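Non-heme chloroperoxidase CPO-A1 (Streptomyces aureofaciens, PDB 1A8Q) is a cofactor-free haloperoxidase of the alpha/beta hydrolase superfamily that can brominate and may be a chlorinating enzyme in 7-chlorotetracycline biosynthesis. Local coordinates at residues Ser152-Phe163 against Asn176-Gln187. Numbering follows the deposited sequence.
Sequences SQFWKDTAEGFF and NKDAFWYMAMAQ
Phe180 is the main bump of this helix pair, a knob set into the hollow between Trp155, Thr158, Ala159 and Phe162. With CG anti to the backbone N (chi1 180°), its ring reaches straight across: Ala159 CA lies over one face, toward the rim, and the ring edge presses edge-to-face on Phe162, where CE1 of Phe180 lies 3.5 Å from CD2 of Phe162. The small Ala159 probably helps the axes of segments 152-162 and 176-184 come within 8.8 Å, running obliquely antiparallel (135°). Farther along, the Ala184 methyl rests on the Trp155 indole, a CH-pi contact, CB 3.4 Å from the centroid of the five-membered ring; Phe154 covers the opposite face, and Met185 SD lies at the edge. A water accepts from Trp155 NE1 and also lies within hydrogen-bonding distance of Ala184 O. Phe163 lies between Phe162 on one face and Asn176 CB on the other. Polar pairs line the more exposed side of this apolar seam: Trp181 NE1 gives a nearly straight, in-plane bond to Ser152 OG (2.9 Å, 169°), and the extended Lys177 forms a salt bridge, NZ meeting the syn lone pair of Glu160 OE2 at 2.9 Å. Helices 137-162 and 174-184 belong to the insertion between strands 112-118 and 215-220, the cap of this alpha/beta hydrolase fold; Trp155 meets Trp28 edge-to-face, and Phe162 likewise meets catalytic His252, joining cap to active site.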
ATOM      1  N   SER A 152       1.378  20.623   5.211  1.00  8.16           N
ATOM      2  CA  SER A 152      -0.106  20.621   5.342  1.00  7.90           C
ATOM      3  C   SER A 152      -0.794  20.994   4.052  1.00  7.56           C
ATOM      4  O   SER A 152      -1.680  20.256   3.547  1.00  8.30           O
ATOM      5  CB  SER A 152      -0.483  21.566   6.485  1.00  7.47           C
ATOM      6  OG  SER A 152      -1.916  21.547   6.645  1.00  7.86           O
ATOM      7  N   GLN A 153      -0.399  22.113   3.422  1.00  6.59           N
ATOM      8  CA  GLN A 153      -0.945  22.509   2.139  1.00  7.90           C
ATOM      9  C   GLN A 153      -0.588  21.440   1.087  1.00  8.12           C
ATOM     10  O   GLN A 153      -1.405  21.188   0.218  1.00  8.85           O
ATOM     11  CB  GLN A 153      -0.317  23.833   1.622  1.00  9.57           C
ATOM     12  CG  GLN A 153      -0.996  24.369   0.370  1.00 12.27           C
ATOM     13  CD  GLN A 153      -2.478  24.617   0.543  1.00 14.10           C
ATOM     14  OE1 GLN A 153      -2.921  25.151   1.570  1.00 13.71           O
ATOM     15  NE2 GLN A 153      -3.303  24.262  -0.448  1.00 14.58           N
ATOM     16  N   PHE A 154       0.611  20.876   1.209  1.00  7.92           N
ATOM     17  CA  PHE A 154       1.025  19.870   0.200  1.00  9.65           C
ATOM     18  C   PHE A 154       0.081  18.675   0.181  1.00  9.37           C
ATOM     19  O   PHE A 154      -0.215  18.120  -0.902  1.00 10.32           O
ATOM     20  CB  PHE A 154       2.459  19.410   0.468  1.00  9.68           C
ATOM     21  CG  PHE A 154       2.932  18.385  -0.566  1.00 11.98           C
ATOM     22  CD1 PHE A 154       3.136  18.778  -1.860  1.00 13.87           C
ATOM     23  CD2 PHE A 154       3.194  17.091  -0.128  1.00 13.78           C
ATOM     24  CE1 PHE A 154       3.619  17.825  -2.797  1.00 14.94           C
ATOM     25  CE2 PHE A 154       3.678  16.153  -1.058  1.00 14.97           C
ATOM     26  CZ  PHE A 154       3.878  16.569  -2.350  1.00 13.96           C
ATOM     27  N   TRP A 155      -0.409  18.250   1.345  1.00  7.77           N
ATOM     28  CA  TRP A 155      -1.357  17.092   1.323  1.00  9.40           C
ATOM     29  C   TRP A 155      -2.650  17.513   0.672  1.00  9.67           C
ATOM     30  O   TRP A 155      -3.298  16.697  -0.021  1.00 10.26           O
ATOM     31  CB  TRP A 155      -1.549  16.579   2.752  1.00  8.65           C
ATOM     32  CG  TRP A 155      -0.273  16.139   3.393  1.00  9.47           C
ATOM     33  CD1 TRP A 155       0.094  16.386   4.689  1.00  9.10           C
ATOM     34  CD2 TRP A 155       0.747  15.283   2.844  1.00 10.20           C
ATOM     35  NE1 TRP A 155       1.312  15.829   4.933  1.00 10.67           N
ATOM     36  CE2 TRP A 155       1.730  15.135   3.821  1.00 11.18           C
ATOM     37  CE3 TRP A 155       0.895  14.651   1.593  1.00 11.56           C
ATOM     38  CZ2 TRP A 155       2.880  14.359   3.631  1.00 11.59           C
ATOM     39  CZ3 TRP A 155       2.036  13.860   1.408  1.00 12.72           C
ATOM     40  CH2 TRP A 155       3.004  13.750   2.416  1.00 12.08           C
ATOM     41  N   LYS A 156      -3.146  18.737   0.941  1.00  8.75           N
ATOM     42  CA  LYS A 156      -4.367  19.196   0.283  1.00 11.17           C
ATOM     43  C   LYS A 156      -4.190  19.218  -1.235  1.00 11.47           C
ATOM     44  O   LYS A 156      -5.088  18.745  -1.968  1.00 12.54           O
ATOM     45  CB  LYS A 156      -4.730  20.610   0.759  1.00 11.50           C
ATOM     46  CG  LYS A 156      -4.910  20.557   2.295  1.00 15.75           C
ATOM     47  CD  LYS A 156      -5.017  21.887   2.985  1.00 19.78           C
ATOM     48  CE  LYS A 156      -5.728  22.977   2.222  1.00 24.24           C
ATOM     49  NZ  LYS A 156      -7.193  22.671   2.089  1.00 28.86           N
ATOM     50  N   ASP A 157      -3.022  19.693  -1.713  1.00 10.75           N
ATOM     51  CA  ASP A 157      -2.823  19.734  -3.156  1.00 11.82           C
ATOM     52  C   ASP A 157      -2.630  18.334  -3.758  1.00 11.24           C
ATOM     53  O   ASP A 157      -3.116  18.087  -4.870  1.00 13.63           O
ATOM     54  CB  ASP A 157      -1.572  20.567  -3.468  1.00 14.68           C
ATOM     55  CG  ASP A 157      -1.723  22.037  -3.083  1.00 17.07           C
ATOM     56  OD1 ASP A 157      -2.823  22.553  -2.932  1.00 18.28           O
ATOM     57  OD2 ASP A 157      -0.677  22.699  -2.960  1.00 20.74           O
ATOM     58  N   THR A 158      -1.959  17.465  -3.051  1.00  9.56           N
ATOM     59  CA  THR A 158      -1.694  16.101  -3.521  1.00 11.18           C
ATOM     60  C   THR A 158      -2.953  15.252  -3.581  1.00 10.59           C
ATOM     61  O   THR A 158      -2.989  14.337  -4.430  1.00 10.79           O
ATOM     62  CB  THR A 158      -0.679  15.468  -2.558  1.00 12.67           C
ATOM     63  OG1 THR A 158       0.512  16.295  -2.675  1.00 12.71           O
ATOM     64  CG2 THR A 158      -0.314  14.039  -2.947  1.00 14.22           C
ATOM     65  N   ALA A 159      -3.925  15.555  -2.720  1.00  8.85           N
ATOM     66  CA  ALA A 159      -5.168  14.729  -2.774  1.00 10.05           C
ATOM     67  C   ALA A 159      -5.829  14.798  -4.131  1.00 12.15           C
ATOM     68  O   ALA A 159      -6.475  13.802  -4.535  1.00 11.05           O
ATOM     69  CB  ALA A 159      -6.115  15.214  -1.683  1.00 11.40           C
ATOM     70  N   GLU A 160      -5.725  15.890  -4.872  1.00 10.97           N
ATOM     71  CA  GLU A 160      -6.326  16.015  -6.191  1.00 13.80           C
ATOM     72  C   GLU A 160      -5.800  14.944  -7.158  1.00 13.56           C
ATOM     73  O   GLU A 160      -6.606  14.233  -7.741  1.00 14.49           O
ATOM     74  CB  GLU A 160      -6.051  17.390  -6.815  1.00 17.63           C
ATOM     75  CG  GLU A 160      -6.579  18.545  -5.959  1.00 22.97           C
ATOM     76  CD  GLU A 160      -8.104  18.539  -5.870  1.00 26.78           C
ATOM     77  OE1 GLU A 160      -8.782  18.258  -6.880  1.00 29.19           O
ATOM     78  OE2 GLU A 160      -8.650  18.826  -4.782  1.00 28.90           O
ATOM     79  N   GLY A 161      -4.485  14.807  -7.234  1.00 13.02           N
ATOM     80  CA  GLY A 161      -3.923  13.767  -8.106  1.00 12.47           C
ATOM     81  C   GLY A 161      -4.191  12.368  -7.563  1.00 11.44           C
ATOM     82  O   GLY A 161      -4.362  11.406  -8.332  1.00 10.61           O
ATOM     83  N   PHE A 162      -4.117  12.201  -6.237  1.00  9.11           N
ATOM     84  CA  PHE A 162      -4.253  10.876  -5.640  1.00  8.42           C
ATOM     85  C   PHE A 162      -5.601  10.261  -6.029  1.00  9.47           C
ATOM     86  O   PHE A 162      -5.698   9.059  -6.261  1.00  9.64           O
ATOM     87  CB  PHE A 162      -4.155  11.036  -4.122  1.00 10.25           C
ATOM     88  CG  PHE A 162      -3.955   9.782  -3.329  1.00 12.47           C
ATOM     89  CD1 PHE A 162      -5.050   9.070  -2.880  1.00 15.79           C
ATOM     90  CD2 PHE A 162      -2.670   9.400  -2.981  1.00 15.18           C
ATOM     91  CE1 PHE A 162      -4.861   7.914  -2.111  1.00 17.10           C
ATOM     92  CE2 PHE A 162      -2.481   8.280  -2.185  1.00 13.72           C
ATOM     93  CZ  PHE A 162      -3.588   7.566  -1.793  1.00 15.25           C
ATOM     94  N   PHE A 163      -6.653  11.066  -6.084  1.00  9.05           N
ATOM     95  CA  PHE A 163      -7.996  10.571  -6.384  1.00  8.62           C
ATOM     96  C   PHE A 163      -8.432  10.904  -7.798  1.00  8.61           C
ATOM     97  O   PHE A 163      -9.602  10.634  -8.128  1.00  9.44           O
ATOM     98  CB  PHE A 163      -9.025  11.256  -5.434  1.00  9.61           C
ATOM     99  CG  PHE A 163      -8.875  10.851  -3.999  1.00 10.78           C
ATOM    100  CD1 PHE A 163      -9.060   9.565  -3.567  1.00 11.67           C
ATOM    101  CD2 PHE A 163      -8.502  11.817  -3.046  1.00 12.66           C
ATOM    102  CE1 PHE A 163      -8.914   9.173  -2.248  1.00 14.81           C
ATOM    103  CE2 PHE A 163      -8.362  11.445  -1.719  1.00 13.19           C
ATOM    104  CZ  PHE A 163      -8.564  10.142  -1.310  1.00 14.03           C
ATOM    105  N   ASN A 176     -13.346  12.944   1.149  1.00  6.48           N
ATOM    106  CA  ASN A 176     -12.223  12.064   0.840  1.00  5.88           C
ATOM    107  C   ASN A 176     -10.908  12.887   0.958  1.00  6.26           C
ATOM    108  O   ASN A 176      -9.936  12.337   1.485  1.00  6.99           O
ATOM    109  CB  ASN A 176     -12.317  11.583  -0.635  1.00  7.59           C
ATOM    110  CG  ASN A 176     -13.205  10.373  -0.872  1.00  8.23           C
ATOM    111  OD1 ASN A 176     -14.014  10.378  -1.796  1.00 11.19           O
ATOM    112  ND2 ASN A 176     -13.084   9.299  -0.093  1.00  9.29           N
ATOM    113  N   LYS A 177     -10.953  14.061   0.407  1.00  7.92           N
ATOM    114  CA  LYS A 177      -9.743  14.915   0.410  1.00  8.72           C
ATOM    115  C   LYS A 177      -9.391  15.342   1.831  1.00  9.02           C
ATOM    116  O   LYS A 177      -8.207  15.372   2.214  1.00  7.98           O
ATOM    117  CB  LYS A 177      -9.933  16.128  -0.483  1.00 10.60           C
ATOM    118  CG  LYS A 177     -10.284  15.861  -1.939  1.00 13.09           C
ATOM    119  CD  LYS A 177     -10.677  17.166  -2.670  1.00 15.50           C
ATOM    120  CE  LYS A 177     -11.234  16.776  -4.046  1.00 19.27           C
ATOM    121  NZ  LYS A 177     -11.410  17.986  -4.921  1.00 20.44           N
ATOM    122  N   ASP A 178     -10.429  15.688   2.610  1.00  8.35           N
ATOM    123  CA  ASP A 178     -10.176  16.073   3.988  1.00  7.53           C
ATOM    124  C   ASP A 178      -9.646  14.911   4.807  1.00  6.06           C
ATOM    125  O   ASP A 178      -8.791  15.060   5.673  1.00  7.16           O
ATOM    126  CB  ASP A 178     -11.445  16.635   4.658  1.00 10.40           C
ATOM    127  CG  ASP A 178     -11.857  17.980   4.079  1.00 15.90           C
ATOM    128  OD1 ASP A 178     -11.119  18.696   3.394  1.00 14.75           O
ATOM    129  OD2 ASP A 178     -13.056  18.302   4.214  1.00 20.39           O
ATOM    130  N   ALA A 179     -10.151  13.690   4.548  1.00  5.05           N
ATOM    131  CA  ALA A 179      -9.642  12.530   5.291  1.00  5.66           C
ATOM    132  C   ALA A 179      -8.187  12.171   4.934  1.00  4.95           C
ATOM    133  O   ALA A 179      -7.426  11.691   5.786  1.00  6.79           O
ATOM    134  CB  ALA A 179     -10.550  11.335   5.042  1.00  8.85           C
ATOM    135  N   PHE A 180      -7.847  12.372   3.655  1.00  7.32           N
ATOM    136  CA  PHE A 180      -6.468  12.192   3.188  1.00  5.74           C
ATOM    137  C   PHE A 180      -5.545  13.103   4.020  1.00  7.38           C
ATOM    138  O   PHE A 180      -4.541  12.619   4.559  1.00  7.26           O
ATOM    139  CB  PHE A 180      -6.412  12.548   1.688  1.00  6.97           C
ATOM    140  CG  PHE A 180      -5.023  12.400   1.089  1.00  8.07           C
ATOM    141  CD1 PHE A 180      -4.630  11.193   0.536  1.00  7.47           C
ATOM    142  CD2 PHE A 180      -4.181  13.496   1.034  1.00  7.48           C
ATOM    143  CE1 PHE A 180      -3.360  11.096  -0.029  1.00  9.98           C
ATOM    144  CE2 PHE A 180      -2.913  13.388   0.459  1.00 11.46           C
ATOM    145  CZ  PHE A 180      -2.519  12.175  -0.074  1.00 10.16           C
ATOM    146  N   TRP A 181      -5.930  14.372   4.042  1.00  6.42           N
ATOM    147  CA  TRP A 181      -5.126  15.337   4.841  1.00  6.54           C
ATOM    148  C   TRP A 181      -5.049  14.920   6.292  1.00  6.78           C
ATOM    149  O   TRP A 181      -3.973  14.950   6.898  1.00  6.22           O
ATOM    150  CB  TRP A 181      -5.749  16.720   4.685  1.00  6.69           C
ATOM    151  CG  TRP A 181      -5.143  17.786   5.562  1.00  7.28           C
ATOM    152  CD1 TRP A 181      -4.025  18.510   5.340  1.00  8.31           C
ATOM    153  CD2 TRP A 181      -5.687  18.188   6.821  1.00  7.18           C
ATOM    154  NE1 TRP A 181      -3.841  19.394   6.422  1.00  5.96           N
ATOM    155  CE2 TRP A 181      -4.855  19.211   7.314  1.00  8.82           C
ATOM    156  CE3 TRP A 181      -6.807  17.827   7.565  1.00  9.39           C
ATOM    157  CZ2 TRP A 181      -5.093  19.845   8.530  1.00  8.09           C
ATOM    158  CZ3 TRP A 181      -7.058  18.476   8.765  1.00 11.29           C
ATOM    159  CH2 TRP A 181      -6.177  19.469   9.265  1.00  8.92           C
ATOM    160  N   TYR A 182      -6.161  14.533   6.913  1.00  4.89           N
ATOM    161  CA  TYR A 182      -6.198  14.138   8.327  1.00  7.35           C
ATOM    162  C   TYR A 182      -5.266  12.976   8.619  1.00  8.98           C
ATOM    163  O   TYR A 182      -4.548  12.973   9.633  1.00  7.24           O
ATOM    164  CB  TYR A 182      -7.664  13.731   8.638  1.00  6.98           C
ATOM    165  CG  TYR A 182      -7.911  13.174  10.014  1.00  8.94           C
ATOM    166  CD1 TYR A 182      -7.862  11.810  10.262  1.00  9.12           C
ATOM    167  CD2 TYR A 182      -8.304  14.035  11.048  1.00 11.14           C
ATOM    168  CE1 TYR A 182      -8.107  11.287  11.514  1.00 11.99           C
ATOM    169  CE2 TYR A 182      -8.587  13.508  12.296  1.00 11.26           C
ATOM    170  CZ  TYR A 182      -8.524  12.153  12.510  1.00 13.02           C
ATOM    171  OH  TYR A 182      -8.763  11.605  13.749  1.00 15.90           O
ATOM    172  N   MET A 183      -5.257  11.928   7.769  1.00  6.25           N
ATOM    173  CA  MET A 183      -4.351  10.825   7.955  1.00  4.93           C
ATOM    174  C   MET A 183      -2.878  11.284   7.753  1.00  5.81           C
ATOM    175  O   MET A 183      -2.036  10.806   8.522  1.00  6.91           O
ATOM    176  CB  MET A 183      -4.677   9.670   6.948  1.00  5.46           C
ATOM    177  CG  MET A 183      -6.041   9.081   7.406  1.00  6.26           C
ATOM    178  SD  MET A 183      -6.354   7.623   6.321  1.00  9.89           S
ATOM    179  CE  MET A 183      -7.106   8.479   4.963  1.00 11.13           C
ATOM    180  N   ALA A 184      -2.659  12.099   6.758  1.00  5.22           N
ATOM    181  CA  ALA A 184      -1.259  12.518   6.452  1.00  6.67           C
ATOM    182  C   ALA A 184      -0.671  13.386   7.539  1.00  6.19           C
ATOM    183  O   ALA A 184       0.551  13.317   7.779  1.00  6.91           O
ATOM    184  CB  ALA A 184      -1.299  13.249   5.122  1.00  7.10           C
ATOM    185  N   MET A 185      -1.503  14.087   8.336  1.00  6.72           N
ATOM    186  CA  MET A 185      -0.943  14.970   9.379  1.00  7.90           C
ATOM    187  C   MET A 185      -0.359  14.139  10.480  1.00  8.85           C
ATOM    188  O   MET A 185       0.414  14.649  11.319  1.00 11.43           O
ATOM    189  CB  MET A 185      -2.048  15.914   9.901  1.00 10.50           C
ATOM    190  CG  MET A 185      -2.406  16.965   8.838  1.00 12.91           C
ATOM    191  SD  MET A 185      -1.001  18.056   8.439  1.00 16.00           S
ATOM    192  CE  MET A 185      -0.936  18.911  10.023  1.00 19.39           C
ATOM    193  N   ALA A 186      -0.618  12.827  10.583  1.00  6.58           N
ATOM    194  CA  ALA A 186      -0.041  11.998  11.613  1.00  6.89           C
ATOM    195  C   ALA A 186       1.301  11.408  11.171  1.00  8.04           C
ATOM    196  O   ALA A 186       1.921  10.738  12.016  1.00  9.94           O
ATOM    197  CB  ALA A 186      -0.973  10.824  11.961  1.00  8.46           C
ATOM    198  N   GLN A 187       1.718  11.675   9.935  1.00  8.30           N
ATOM    199  CA  GLN A 187       3.015  11.085   9.536  1.00  6.58           C
ATOM    200  C   GLN A 187       4.190  12.008   9.939  1.00  8.43           C
ATOM    201  O   GLN A 187       4.042  13.214   9.756  1.00  8.35           O
ATOM    202  CB  GLN A 187       2.975  10.974   8.027  1.00  6.82           C
ATOM    203  CG  GLN A 187       4.238  10.341   7.404  1.00  8.33           C
ATOM    204  CD  GLN A 187       4.268  10.495   5.901  1.00  7.99           C
ATOM    205  OE1 GLN A 187       4.421   9.489   5.121  1.00 11.30           O
ATOM    206  NE2 GLN A 187       4.185  11.695   5.409  1.00  8.28           N
TER
HETATM  207  O   HOH W   1       2.485  15.268   7.483  1.00 14.87           O